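PDB 4K3Y: neuraminidase from Influenza A virus, which serves as a neuraminidase-like surface glycoprotein of a bat influenza virus, a beta-propeller tetramer whose enzymatic role is uncertain. Local coordinates for residues C[119-124]-C[131-136]; C[191-196]-C[210-215]; C[196-201]-C[263-268]; C[335-340]-C[351-356]. One frame throughout, in Å; residues are numbered along the deposited sequence.

Interaction 1 (C[119-124]-C[131-136]); sequences DGFVSI and TDTIHP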
loop_
_atom_site.group_PDB
_atom_site.type_symbol
_atom_site.label_atom_id
_atom_site.label_comp_id
_atom_site.label_asym_id
_atom_site.label_seq_id
_atom_site.Cartn_x
_atom_site.Cartn_y
_atom_site.Cartn_z
ATOM N N ASP C 119 -29.379 9.139 -14.503
ATOM C CA ASP C 119 -29.936 9.548 -15.792
ATOM C C ASP C 119 -29.133 10.704 -16.404
ATOM O O ASP C 119 -29.505 11.261 -17.451
ATOM C CB ASP C 119 -31.412 9.932 -15.622
ATOM C CG ASP C 119 -31.688 10.647 -14.301
ATOM O OD1 ASP C 119 -30.912 11.560 -13.934
ATOM O OD2 ASP C 119 -32.682 10.288 -13.630
ATOM N N GLY C 120 -28.029 11.050 -15.739
ATOM C CA GLY C 120 -27.163 12.118 -16.194
ATOM C C GLY C 120 -27.126 13.369 -15.328
ATOM O O GLY C 120 -27.046 14.482 -15.850
ATOM N N PHE C 121 -27.186 13.206 -14.011
ATOM C CA PHE C 121 -26.856 14.314 -13.115
ATOM C C PHE C 121 -25.371 14.215 -12.762
ATOM O O PHE C 121 -24.755 13.153 -12.887
ATOM C CB PHE C 121 -27.694 14.273 -11.841
ATOM C CG PHE C 121 -27.527 13.000 -11.054
ATOM C CD1 PHE C 121 -28.315 11.888 -11.334
ATOM C CD2 PHE C 121 -26.574 12.907 -10.045
ATOM C CE1 PHE C 121 -28.161 10.711 -10.621
ATOM C CE2 PHE C 121 -26.414 11.731 -9.332
ATOM C CZ PHE C 121 -27.209 10.631 -9.618
ATOM N N VAL C 122 -24.787 15.318 -12.330
ATOM C CA VAL C 122 -23.391 15.282 -11.941
ATOM C C VAL C 122 -23.239 15.381 -10.429
ATOM O O VAL C 122 -23.700 16.338 -9.815
ATOM C CB VAL C 122 -22.596 16.399 -12.612
ATOM C CG1 VAL C 122 -21.217 16.523 -11.974
ATOM C CG2 VAL C 122 -22.494 16.123 -14.107
ATOM N N SER C 123 -22.600 14.383 -9.831
ATOM C CA SER C 123 -22.265 14.455 -8.419
ATOM C C SER C 123 -20.851 15.002 -8.292
ATOM O O SER C 123 -19.979 14.688 -9.104
ATOM C CB SER C 123 -22.414 13.086 -7.733
ATOM O OG SER C 123 -21.661 12.070 -8.380
ATOM N N ILE C 124 -20.632 15.859 -7.302
ATOM C CA ILE C 124 -19.286 16.376 -7.047
ATOM C C ILE C 124 -18.709 15.801 -5.752
ATOM O O ILE C 124 -19.318 15.904 -4.680
ATOM C CB ILE C 124 -19.250 17.918 -7.015
ATOM C CG1 ILE C 124 -19.920 18.482 -8.278
ATOM C CG2 ILE C 124 -17.811 18.413 -6.862
ATOM C CD1 ILE C 124 -19.892 19.988 -8.382
ATOM N N THR C 131 -20.133 16.902 -2.242
ATOM C CA THR C 131 -20.122 18.285 -1.785
ATOM C C THR C 131 -21.084 19.146 -2.590
ATOM O O THR C 131 -21.459 20.245 -2.159
ATOM C CB THR C 131 -18.701 18.884 -1.811
ATOM O OG1 THR C 131 -18.107 18.652 -3.096
ATOM C CG2 THR C 131 -17.835 18.242 -0.733
ATOM N N ASP C 132 -21.488 18.638 -3.752
ATOM C CA ASP C 132 -22.462 19.327 -4.575
ATOM C C ASP C 132 -23.063 18.384 -5.603
ATOM O O ASP C 132 -22.600 17.259 -5.783
ATOM C CB ASP C 132 -21.821 20.531 -5.278
ATOM C CG ASP C 132 -22.694 21.782 -5.219
ATOM O OD1 ASP C 132 -23.935 21.666 -5.044
ATOM O OD2 ASP C 132 -22.123 22.887 -5.348
ATOM N N THR C 133 -24.105 18.857 -6.273
ATOM C CA THR C 133 -24.728 18.093 -7.332
ATOM C C THR C 133 -25.299 19.043 -8.395
ATOM O O THR C 133 -25.907 20.067 -8.061
ATOM C CB THR C 133 -25.808 17.139 -6.771
ATOM O OG1 THR C 133 -26.367 16.358 -7.832
ATOM C CG2 THR C 133 -26.916 17.917 -6.082
ATOM N N ILE C 134 -25.077 18.715 -9.671
ATOM C CA ILE C 134 -25.509 19.569 -10.774
ATOM C C ILE C 134 -26.522 18.876 -11.678
ATOM O O ILE C 134 -26.376 17.689 -11.983
ATOM C CB ILE C 134 -24.316 20.028 -11.617
ATOM C CG1 ILE C 134 -23.299 20.758 -10.737
ATOM C CG2 ILE C 134 -24.789 20.925 -12.758
ATOM C CD1 ILE C 134 -22.075 21.261 -11.501
ATOM N N HIS C 135 -27.544 19.619 -12.111
ATOM C CA HIS C 135 -28.647 19.027 -12.875
ATOM C C HIS C 135 -28.900 19.659 -14.239
ATOM O O HIS C 135 -28.676 20.864 -14.437
ATOM C CB HIS C 135 -29.925 19.024 -12.040
ATOM C CG HIS C 135 -29.776 18.299 -10.748
ATOM N ND1 HIS C 135 -29.259 18.895 -9.615
ATOM C CD2 HIS C 135 -30.033 17.010 -10.411
ATOM C CE1 HIS C 135 -29.229 18.016 -8.633
ATOM N NE2 HIS C 135 -29.693 16.863 -9.089
ATOM N N PRO C 136 -29.366 18.835 -15.194
ATOM C CA PRO C 136 -29.629 19.335 -16.548
ATOM C C PRO C 136 -30.839 20.258 -16.604
ATOM O O PRO C 136 -31.900 19.936 -16.078
ATOM C CB PRO C 136 -29.884 18.052 -17.361
ATOM C CG PRO C 136 -30.289 17.019 -16.342
ATOM C CD PRO C 136 -29.556 17.373 -15.081
#
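The outer hairpin of one propeller blade, strand 121-126 followed by strand 129-134, is joined here by two hydrogen-bonded antiparallel pairs, Val122 with Ile134 and Ile124 with Asp132. Val122 N gives Ile134 O a nearly straight bond of 2.9 Å, and Ile134 N returns one of 2.8 Å to Val122 O. That same carbonyl oxygen is reached by Thr133 OG1 at 3.3 Å, a weak bond that depends on the hydroxyl standing trans to its own backbone N (chi1 -178°). Toward the turn, Ile124 N bonds Asp132 O and Thr131 N bonds Ile124 O.

On the face that carries Val122, Ile124 and Ile134, the two isoleucines cross so that their CD1 methyls meet at 4.0 Å. Ile124 CD1 also lies alongside Asp132 CB, 3.7 Å away, while the Asp132 carboxylate turns off to the backbone N of Ser181 and Thr131 OG1 binds Gly179 O, both in the next blade. Phe121 CB rests against His135 CD2 at 3.9 Å, and His135 and Thr133 pack on Ser362 and Thr359 of the second subunit. Gly120 and Phe121 both face Ala117, a G1 beta bulge where the chain enters strand 121-126; the whole is the peripheral hairpin of a four-stranded neuraminidase blade.

Interaction 2 (C[191-196]-C[210-215]); sequences GFNFEF and GTNLWN. With CA (calcium ion), chain M.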
loop_
_atom_site.group_PDB
_atom_site.type_symbol
_atom_site.label_atom_id
_atom_site.label_comp_id
_atom_site.label_asym_id
_atom_site.label_seq_id
_atom_site.Cartn_x
_atom_site.Cartn_y
_atom_site.Cartn_z
ATOM N N GLY C 191 -24.231 28.298 -32.955
ATOM C CA GLY C 191 -23.668 27.981 -34.253
ATOM C C GLY C 191 -22.568 26.939 -34.253
ATOM O O GLY C 191 -22.131 26.520 -35.323
ATOM N N PHE C 192 -22.106 26.529 -33.069
ATOM C CA PHE C 192 -21.150 25.419 -32.968
ATOM C C PHE C 192 -21.382 24.508 -31.766
ATOM O O PHE C 192 -22.236 24.774 -30.915
ATOM C CB PHE C 192 -19.700 25.916 -32.965
ATOM C CG PHE C 192 -19.340 26.755 -31.769
ATOM C CD1 PHE C 192 -19.708 28.090 -31.712
ATOM C CD2 PHE C 192 -18.623 26.216 -30.710
ATOM C CE1 PHE C 192 -19.379 28.870 -30.620
ATOM C CE2 PHE C 192 -18.286 26.995 -29.607
ATOM C CZ PHE C 192 -18.666 28.324 -29.565
ATOM N N ASN C 193 -20.601 23.433 -31.718
ATOM C CA ASN C 193 -20.648 22.456 -30.631
ATOM C C ASN C 193 -19.282 22.383 -29.916
ATOM O O ASN C 193 -18.234 22.492 -30.564
ATOM C CB ASN C 193 -21.076 21.092 -31.187
ATOM C CG ASN C 193 -20.994 19.980 -30.157
ATOM O OD1 ASN C 193 -21.528 20.099 -29.044
ATOM N ND2 ASN C 193 -20.310 18.886 -30.518
ATOM N N PHE C 194 -19.291 22.204 -28.591
ATOM C CA PHE C 194 -18.067 22.300 -27.792
ATOM C C PHE C 194 -17.941 21.193 -26.730
ATOM O O PHE C 194 -18.079 21.456 -25.523
ATOM C CB PHE C 194 -18.008 23.678 -27.117
ATOM C CG PHE C 194 -16.635 24.066 -26.639
ATOM C CD1 PHE C 194 -15.634 24.371 -27.555
ATOM C CD2 PHE C 194 -16.342 24.143 -25.274
ATOM C CE1 PHE C 194 -14.351 24.741 -27.128
ATOM C CE2 PHE C 194 -15.068 24.515 -24.844
ATOM C CZ PHE C 194 -14.069 24.814 -25.776
ATOM N N GLU C 195 -17.671 19.965 -27.167
ATOM C CA GLU C 195 -17.611 18.820 -26.235
ATOM C C GLU C 195 -16.198 18.480 -25.775
ATOM O O GLU C 195 -15.230 18.762 -26.479
ATOM C CB GLU C 195 -18.245 17.567 -26.859
ATOM C CG GLU C 195 -19.692 17.742 -27.307
ATOM C CD GLU C 195 -20.697 17.652 -26.169
ATOM O OE1 GLU C 195 -20.410 17.002 -25.135
ATOM O OE2 GLU C 195 -21.791 18.230 -26.322
ATOM N N PHE C 196 -16.093 17.876 -24.590
ATOM C CA PHE C 196 -14.810 17.375 -24.061
ATOM C C PHE C 196 -13.624 18.332 -24.104
ATOM O O PHE C 196 -12.554 17.937 -24.575
ATOM C CB PHE C 196 -14.388 16.114 -24.832
ATOM C CG PHE C 196 -15.513 15.192 -25.117
ATOM C CD1 PHE C 196 -16.223 14.610 -24.069
ATOM C CD2 PHE C 196 -15.883 14.911 -26.421
ATOM C CE1 PHE C 196 -17.283 13.753 -24.315
ATOM C CE2 PHE C 196 -16.945 14.044 -26.681
ATOM C CZ PHE C 196 -17.645 13.468 -25.617
ATOM N N GLY C 210 -11.857 22.271 -27.625
ATOM C CA GLY C 210 -13.038 21.430 -27.637
ATOM C C GLY C 210 -13.127 20.562 -28.882
ATOM O O GLY C 210 -12.247 20.607 -29.753
ATOM N N THR C 211 -14.196 19.772 -28.950
ATOM C CA THR C 211 -14.494 18.925 -30.100
ATOM C C THR C 211 -15.872 19.292 -30.668
ATOM O O THR C 211 -16.877 19.266 -29.940
ATOM C CB THR C 211 -14.468 17.416 -29.710
ATOM O OG1 THR C 211 -13.190 17.087 -29.147
ATOM C CG2 THR C 211 -14.727 16.525 -30.927
ATOM N N ASN C 212 -15.925 19.649 -31.952
ATOM C CA ASN C 212 -17.219 19.915 -32.577
ATOM C C ASN C 212 -17.739 18.695 -33.343
ATOM O O ASN C 212 -17.260 18.392 -34.464
ATOM C CB ASN C 212 -17.128 21.105 -33.530
ATOM C CG ASN C 212 -18.483 21.677 -33.884
ATOM O OD1 ASN C 212 -19.476 20.956 -34.008
ATOM N ND2 ASN C 212 -18.529 22.990 -34.059
ATOM N N LEU C 213 -18.726 18.018 -32.749
ATOM C CA LEU C 213 -19.338 16.844 -33.376
ATOM C C LEU C 213 -20.480 17.165 -34.356
ATOM O O LEU C 213 -21.165 16.270 -34.873
ATOM C CB LEU C 213 -19.761 15.785 -32.340
ATOM C CG LEU C 213 -18.581 15.166 -31.579
ATOM C CD1 LEU C 213 -18.273 15.969 -30.316
ATOM C CD2 LEU C 213 -18.843 13.708 -31.255
ATOM N N TRP C 214 -20.655 18.449 -34.628
ATOM C CA TRP C 214 -21.771 18.916 -35.431
ATOM C C TRP C 214 -21.366 19.365 -36.833
ATOM O O TRP C 214 -21.742 18.725 -37.816
ATOM C CB TRP C 214 -22.480 20.056 -34.694
ATOM C CG TRP C 214 -23.589 20.720 -35.452
ATOM C CD1 TRP C 214 -24.272 20.231 -36.534
ATOM C CD2 TRP C 214 -24.150 22.008 -35.170
ATOM N NE1 TRP C 214 -25.222 21.140 -36.940
ATOM C CE2 TRP C 214 -25.168 22.240 -36.123
ATOM C CE3 TRP C 214 -23.890 22.987 -34.202
ATOM C CZ2 TRP C 214 -25.927 23.410 -36.137
ATOM C CZ3 TRP C 214 -24.643 24.150 -34.219
ATOM C CH2 TRP C 214 -25.649 24.352 -35.183
ATOM N N ASN C 215 -20.596 20.452 -36.912
ATOM C CA ASN C 215 -20.397 21.184 -38.164
ATOM C C ASN C 215 -18.984 21.745 -38.376
ATOM O O ASN C 215 -18.817 22.739 -39.082
ATOM C CB ASN C 215 -21.372 22.361 -38.193
ATOM C CG ASN C 215 -21.257 23.227 -36.954
ATOM O OD1 ASN C 215 -20.466 22.944 -36.057
ATOM N ND2 ASN C 215 -22.032 24.293 -36.906
HETATM CA CA CA M . -15.831 16.973 -36.479
#
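Glu195 and Thr211 form the one antiparallel backbone pair of this contact: Glu195 N bonds Thr211 O at 3.0 Å and Thr211 N bonds Glu195 O at 2.9 Å. The remaining hydrogen bonds involve the side-chain amides of Asn212 and Asn215. Asn215 ND2 grips Gly191 O at 2.7 Å; this oxygen lies close to the Asn215 amide plane, though ND2 is tilted out of the carbonyl plane. Within 210-215, Asn212 OD1 takes two backbone N-H groups: Trp214 N, at 2.8 Å, comes in the plane of the side-chain carbonyl and makes an Asx turn, and Asn215 N, from above that plane, completes an Asx motif.

Phe194 swings its ring back (chi1 -162°) so that Gly210 CA stands over one face, a CH-pi contact 4.1 Å from the centroid. Trp214 CZ3 touches Gly191 C at 3.5 Å, and Leu213 CD1 crosses the bent Glu195 chain at CG, 3.8 Å off, the Glu195 carboxylate being salt-bridged to Arg143.

The metal contact is through the backbone: Asn212 O binds the calcium ion at 2.9 Å, with Asp216 and Gly262 also in the site. Asn212 thus does two jobs, its side-chain oxygen holding the turn while its backbone carbonyl serves the calcium ion.

Interaction 3 (C[196-201]-C[263-268]); sequences FPTCYY and GIQGFM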
loop_
_atom_site.group_PDB
_atom_site.type_symbol
_atom_site.label_atom_id
_atom_site.label_comp_id
_atom_site.label_asym_id
_atom_site.label_seq_id
_atom_site.Cartn_x
_atom_site.Cartn_y
_atom_site.Cartn_z
ATOM N N PHE C 196 -16.093 17.876 -24.590
ATOM C CA PHE C 196 -14.810 17.375 -24.061
ATOM C C PHE C 196 -13.624 18.332 -24.104
ATOM O O PHE C 196 -12.554 17.937 -24.575
ATOM C CB PHE C 196 -14.388 16.114 -24.832
ATOM C CG PHE C 196 -15.513 15.192 -25.117
ATOM C CD1 PHE C 196 -16.223 14.610 -24.069
ATOM C CD2 PHE C 196 -15.883 14.911 -26.421
ATOM C CE1 PHE C 196 -17.283 13.753 -24.315
ATOM C CE2 PHE C 196 -16.945 14.044 -26.681
ATOM C CZ PHE C 196 -17.645 13.468 -25.617
ATOM N N PRO C 197 -13.784 19.578 -23.621
ATOM C CA PRO C 197 -12.579 20.422 -23.681
ATOM C C PRO C 197 -11.421 19.879 -22.824
ATOM O O PRO C 197 -11.651 19.368 -21.719
ATOM C CB PRO C 197 -13.059 21.771 -23.128
ATOM C CG PRO C 197 -14.314 21.456 -22.346
ATOM C CD PRO C 197 -14.941 20.279 -23.031
ATOM N N THR C 198 -10.204 19.947 -23.359
ATOM C CA THR C 198 -8.998 19.683 -22.581
ATOM C C THR C 198 -8.289 21.005 -22.439
ATOM O O THR C 198 -8.224 21.808 -23.380
ATOM C CB THR C 198 -8.046 18.659 -23.239
ATOM O OG1 THR C 198 -8.073 18.817 -24.666
ATOM C CG2 THR C 198 -8.480 17.280 -22.913
ATOM N N CYS C 199 -7.750 21.239 -21.258
ATOM C CA CYS C 199 -7.347 22.588 -20.929
ATOM C C CYS C 199 -5.939 22.668 -20.362
ATOM O O CYS C 199 -5.391 21.674 -19.886
ATOM C CB CYS C 199 -8.365 23.200 -19.958
ATOM S SG CYS C 199 -10.105 22.988 -20.458
ATOM N N TYR C 200 -5.360 23.862 -20.423
ATOM C CA TYR C 200 -4.114 24.160 -19.723
ATOM C C TYR C 200 -4.156 25.600 -19.229
ATOM O O TYR C 200 -4.942 26.409 -19.713
ATOM C CB TYR C 200 -2.901 23.918 -20.623
ATOM C CG TYR C 200 -2.816 24.819 -21.835
ATOM C CD1 TYR C 200 -3.538 24.541 -22.993
ATOM C CD2 TYR C 200 -1.994 25.935 -21.829
ATOM C CE1 TYR C 200 -3.449 25.369 -24.101
ATOM C CE2 TYR C 200 -1.903 26.763 -22.926
ATOM C CZ TYR C 200 -2.632 26.475 -24.058
ATOM O OH TYR C 200 -2.538 27.294 -25.150
ATOM N N TYR C 201 -3.322 25.916 -18.252
ATOM C CA TYR C 201 -3.236 27.285 -17.747
ATOM C C TYR C 201 -1.907 27.921 -18.134
ATOM O O TYR C 201 -0.842 27.303 -17.990
ATOM C CB TYR C 201 -3.374 27.302 -16.215
ATOM C CG TYR C 201 -3.192 28.667 -15.588
ATOM C CD1 TYR C 201 -4.252 29.562 -15.531
ATOM C CD2 TYR C 201 -1.964 29.065 -15.059
ATOM C CE1 TYR C 201 -4.104 30.816 -14.967
ATOM C CE2 TYR C 201 -1.803 30.324 -14.491
ATOM C CZ TYR C 201 -2.880 31.196 -14.447
ATOM O OH TYR C 201 -2.756 32.456 -13.889
ATOM N N GLY C 263 -16.489 13.317 -34.487
ATOM C CA GLY C 263 -15.317 13.890 -33.851
ATOM C C GLY C 263 -14.813 13.142 -32.632
ATOM O O GLY C 263 -15.514 12.329 -32.039
ATOM N N ILE C 264 -13.586 13.429 -32.238
ATOM C CA ILE C 264 -13.017 12.775 -31.073
ATOM C C ILE C 264 -12.280 13.821 -30.235
ATOM O O ILE C 264 -11.809 14.831 -30.763
ATOM C CB ILE C 264 -12.101 11.618 -31.508
ATOM C CG1 ILE C 264 -11.823 10.673 -30.331
ATOM C CG2 ILE C 264 -10.813 12.152 -32.166
ATOM C CD1 ILE C 264 -11.548 9.257 -30.778
ATOM N N GLN C 265 -12.227 13.605 -28.930
ATOM C CA GLN C 265 -11.522 14.511 -28.035
ATOM C C GLN C 265 -10.063 14.567 -28.436
ATOM O O GLN C 265 -9.422 13.534 -28.685
ATOM C CB GLN C 265 -11.657 14.020 -26.596
ATOM C CG GLN C 265 -10.915 14.779 -25.533
ATOM C CD GLN C 265 -11.331 14.281 -24.161
ATOM O OE1 GLN C 265 -11.632 13.085 -23.989
ATOM N NE2 GLN C 265 -11.403 15.196 -23.185
ATOM N N GLY C 266 -9.552 15.789 -28.506
ATOM C CA GLY C 266 -8.179 16.026 -28.893
ATOM C C GLY C 266 -7.888 17.462 -28.568
ATOM O O GLY C 266 -8.789 18.191 -28.124
ATOM N N PHE C 267 -6.650 17.880 -28.817
ATOM C CA PHE C 267 -6.176 19.157 -28.305
ATOM C C PHE C 267 -5.401 19.973 -29.332
ATOM O O PHE C 267 -4.908 19.455 -30.344
ATOM C CB PHE C 267 -5.286 18.922 -27.065
ATOM C CG PHE C 267 -4.038 18.105 -27.354
ATOM C CD1 PHE C 267 -4.058 16.711 -27.247
ATOM C CD2 PHE C 267 -2.844 18.729 -27.733
ATOM C CE1 PHE C 267 -2.917 15.951 -27.522
ATOM C CE2 PHE C 267 -1.692 17.965 -28.006
ATOM C CZ PHE C 267 -1.733 16.582 -27.908
ATOM N N MET C 268 -5.317 21.266 -29.044
ATOM C CA MET C 268 -4.409 22.184 -29.705
ATOM C C MET C 268 -3.658 22.911 -28.591
ATOM O O MET C 268 -4.202 23.103 -27.490
ATOM C CB MET C 268 -5.186 23.186 -30.556
ATOM C CG MET C 268 -5.876 22.598 -31.796
ATOM S SD MET C 268 -6.979 23.787 -32.597
ATOM C CE MET C 268 -7.521 22.864 -34.049
#
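Gln265 lays its extended side chain against Phe196, and this is the closely packed part of the contact. Straight from CA outward (chi1 176°, chi2 171°), the chain carries its amide alongside Phe196 CB, which Gln265 CD approaches to 3.6 Å. Gln265 NE2 makes a weak, bent bond to Phe196 O at 3.3 Å and a further hydrogen bond to Ala146 O, so two carbonyls hold the amide nitrogen inside the protein. Beyond CB the ring leads away from 263-268, and Phe196 as a residue is partly exposed.

Thr198 closes the packing from the next position that faces 263-268. Its CG2 meets Gln265 NE2 at 3.6 Å, while OG1 lies 3.7 Å from Phe267 CB. The two branches reach different residues along the extended 265-267 backbone: CG2 to Gln265, OG1 to Phe267.

Farther along, the segments part. Tyr200 CE1 comes only to 4.1 Å from Met268 O, and the Tyr200 hydroxyl continues to Glu270 O.

The centre of the contact lies about 5 Å from the centre of the chain. Strand 197-202 is paired through Thr198 and Tyr200 with strand 205-211, and the Cys199-Cys208 disulfide crosslinks the two; Phe267, for its part, packs on Ser319 and Leu321 of strand 315-322. The loop leading into strand 268-269 is thereby wedged between the inner strands of two blades.

Interaction 4 (C[335-340]-C[351-356]); sequences CFWIEI and NDLITF
Phe336 receives Phe356 CB over one face of its ring, a CH-pi contact 3.8 Å from the centroid. The rings themselves are turned only 23° from parallel but slid apart, with centroids separated by 5.3 Å, so they scarcely overlap. Ile338 CD1 joins the cluster at Phe356 CE1, 4.0 Å away, and Ile340 extends it, its CG1 crossing that of Ile354 at 3.7 Å.

The opposite face is mixed. Trp337 CB touches both Thr355 CG2, at 3.8 Å, and Leu353 CD2, at 3.9 Å, while the indole points off toward Phe45 and Val46 of strand 40-48. Next to it Glu339 runs across Asn351, with the carboxylate and amide planes 37° apart. Their polar ends engage others: Glu339 forms a salt bridge with Arg318 and a hydrogen bond with Asn44, and Asn351 ND2 binds Thr41 O.

Between the two faces, six backbone bonds join three hydrogen-bonded antiparallel pairs, from Phe336 N to Phe356 O at 2.8 Å down to a weak bond from Asp352 N to Ile340 O. Cys335 adds a disulfide to Cys357 in the adjacent strand. Flanked by strand 20-26 from the start of the chain, this hairpin belongs to the blade that closes the neuraminidase beta-propeller by combining strands from both ends of the sequence.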
loop_
_atom_site.group_PDB
_atom_site.type_symbol
_atom_site.label_atom_id
_atom_site.label_comp_id
_atom_site.label_asym_id
_atom_site.label_seq_id
_atom_site.Cartn_x
_atom_site.Cartn_y
_atom_site.Cartn_z
ATOM N N CYS C 335 2.034 18.628 -20.715
ATOM C CA CYS C 335 2.045 17.250 -21.199
ATOM C C CYS C 335 0.736 16.885 -21.887
ATOM O O CYS C 335 -0.269 17.594 -21.760
ATOM C CB CYS C 335 2.237 16.288 -20.022
ATOM S SG CYS C 335 3.750 16.533 -19.091
ATOM N N PHE C 336 0.737 15.766 -22.599
ATOM C CA PHE C 336 -0.526 15.209 -23.084
ATOM C C PHE C 336 -0.597 13.687 -22.954
ATOM O O PHE C 336 0.436 12.997 -22.886
ATOM C CB PHE C 336 -0.880 15.685 -24.513
ATOM C CG PHE C 336 0.100 15.274 -25.564
ATOM C CD1 PHE C 336 -0.025 14.040 -26.198
ATOM C CD2 PHE C 336 1.126 16.130 -25.954
ATOM C CE1 PHE C 336 0.880 13.651 -27.187
ATOM C CE2 PHE C 336 2.037 15.748 -26.951
ATOM C CZ PHE C 336 1.912 14.507 -27.562
ATOM N N TRP C 337 -1.828 13.186 -22.871
ATOM C CA TRP C 337 -2.074 11.755 -22.859
ATOM C C TRP C 337 -2.829 11.372 -24.130
ATOM O O TRP C 337 -3.667 12.130 -24.617
ATOM C CB TRP C 337 -2.874 11.334 -21.620
ATOM C CG TRP C 337 -4.167 12.105 -21.448
ATOM C CD1 TRP C 337 -4.368 13.168 -20.627
ATOM C CD2 TRP C 337 -5.424 11.863 -22.106
ATOM N NE1 TRP C 337 -5.665 13.605 -20.720
ATOM C CE2 TRP C 337 -6.337 12.824 -21.620
ATOM C CE3 TRP C 337 -5.866 10.930 -23.056
ATOM C CZ2 TRP C 337 -7.667 12.894 -22.061
ATOM C CZ3 TRP C 337 -7.191 11.002 -23.495
ATOM C CH2 TRP C 337 -8.073 11.979 -22.995
ATOM N N ILE C 338 -2.518 10.187 -24.647
ATOM C CA ILE C 338 -3.199 9.609 -25.790
ATOM C C ILE C 338 -3.806 8.259 -25.424
ATOM O O ILE C 338 -3.070 7.322 -25.111
ATOM C CB ILE C 338 -2.204 9.324 -26.921
ATOM C CG1 ILE C 338 -1.374 10.568 -27.265
ATOM C CG2 ILE C 338 -2.931 8.756 -28.147
ATOM C CD1 ILE C 338 -0.382 10.326 -28.411
ATOM N N GLU C 339 -5.134 8.145 -25.483
ATOM C CA GLU C 339 -5.794 6.835 -25.344
ATOM C C GLU C 339 -5.668 5.974 -26.632
ATOM O O GLU C 339 -5.875 6.442 -27.757
ATOM C CB GLU C 339 -7.249 6.985 -24.888
ATOM C CG GLU C 339 -7.882 5.702 -24.327
ATOM C CD GLU C 339 -9.241 5.944 -23.651
ATOM O OE1 GLU C 339 -10.079 6.725 -24.185
ATOM O OE2 GLU C 339 -9.470 5.347 -22.573
ATOM N N ILE C 340 -5.323 4.710 -26.416
ATOM C CA ILE C 340 -4.933 3.731 -27.430
ATOM C C ILE C 340 -5.923 2.555 -27.416
ATOM O O ILE C 340 -6.277 2.053 -26.349
ATOM C CB ILE C 340 -3.519 3.181 -27.037
ATOM C CG1 ILE C 340 -2.469 4.264 -27.212
ATOM C CG2 ILE C 340 -3.138 1.928 -27.774
ATOM C CD1 ILE C 340 -2.737 5.129 -28.399
ATOM N N ASN C 351 -8.513 -0.388 -23.556
ATOM C CA ASN C 351 -7.641 0.750 -23.773
ATOM C C ASN C 351 -6.448 0.759 -22.834
ATOM O O ASN C 351 -6.534 0.236 -21.712
ATOM C CB ASN C 351 -8.422 2.037 -23.506
ATOM C CG ASN C 351 -9.754 2.072 -24.228
ATOM O OD1 ASN C 351 -9.862 2.649 -25.306
ATOM N ND2 ASN C 351 -10.770 1.449 -23.641
ATOM N N ASP C 352 -5.341 1.350 -23.286
ATOM C CA ASP C 352 -4.540 2.154 -22.349
ATOM C C ASP C 352 -3.923 3.421 -22.895
ATOM O O ASP C 352 -4.480 4.075 -23.774
ATOM C CB ASP C 352 -3.510 1.357 -21.549
ATOM C CG ASP C 352 -2.608 0.568 -22.415
ATOM O OD1 ASP C 352 -2.772 0.654 -23.646
ATOM O OD2 ASP C 352 -1.738 -0.132 -21.868
ATOM N N LEU C 353 -2.755 3.742 -22.358
ATOM C CA LEU C 353 -2.313 5.116 -22.285
ATOM C C LEU C 353 -0.851 5.276 -22.633
ATOM O O LEU C 353 -0.004 4.480 -22.183
ATOM C CB LEU C 353 -2.520 5.583 -20.853
ATOM C CG LEU C 353 -3.455 6.739 -20.574
ATOM C CD1 LEU C 353 -2.819 7.588 -19.495
ATOM C CD2 LEU C 353 -3.673 7.531 -21.831
ATOM N N ILE C 354 -0.565 6.302 -23.437
ATOM C CA ILE C 354 0.792 6.806 -23.613
ATOM C C ILE C 354 0.716 8.263 -23.204
ATOM O O ILE C 354 -0.309 8.929 -23.449
ATOM C CB ILE C 354 1.224 6.777 -25.068
ATOM C CG1 ILE C 354 0.739 5.501 -25.717
ATOM C CG2 ILE C 354 2.759 6.874 -25.203
ATOM C CD1 ILE C 354 1.662 5.072 -26.764
ATOM N N THR C 355 1.783 8.757 -22.578
ATOM C CA THR C 355 1.845 10.162 -22.198
ATOM C C THR C 355 3.131 10.784 -22.737
ATOM O O THR C 355 4.126 10.089 -22.952
ATOM C CB THR C 355 1.723 10.354 -20.669
ATOM O OG1 THR C 355 2.714 9.565 -20.014
ATOM C CG2 THR C 355 0.354 9.921 -20.171
ATOM N N PHE C 356 3.104 12.091 -22.957
ATOM C CA PHE C 356 4.244 12.786 -23.530
ATOM C C PHE C 356 4.354 14.093 -22.794
ATOM O O PHE C 356 3.333 14.701 -22.479
ATOM C CB PHE C 356 3.995 13.094 -25.017
ATOM C CG PHE C 356 4.198 11.922 -25.930
ATOM C CD1 PHE C 356 3.138 11.063 -26.243
ATOM C CD2 PHE C 356 5.450 11.682 -26.502
ATOM C CE1 PHE C 356 3.337 9.963 -27.101
ATOM C CE2 PHE C 356 5.652 10.594 -27.355
ATOM C CZ PHE C 356 4.600 9.730 -27.659
#

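Overall arrangement
Interactions 1 and 4 are both antiparallel hairpins within propeller blades, yet they lie on opposite sides of the chain's centre, their own centres 28 Å apart. Interaction 4 is buried and largely aromatic and aliphatic on one face; interaction 1 is peripheral, more polar, and partly covered by a second subunit. Interactions 2 and 3 each set a loop segment against a strand or its end and share Phe196, where the chain turns a corner; 2 is partly buried, 3 buried. Thr211 OG1 probably bonds Ile264 O at 3.1 Å, which links the strand end leading into the calcium-bound turn to loop 263-268. Interaction 3 in turn reaches interaction 4 through ring packing of Phe267 on Phe336, whereas interaction 1 touches none of the others.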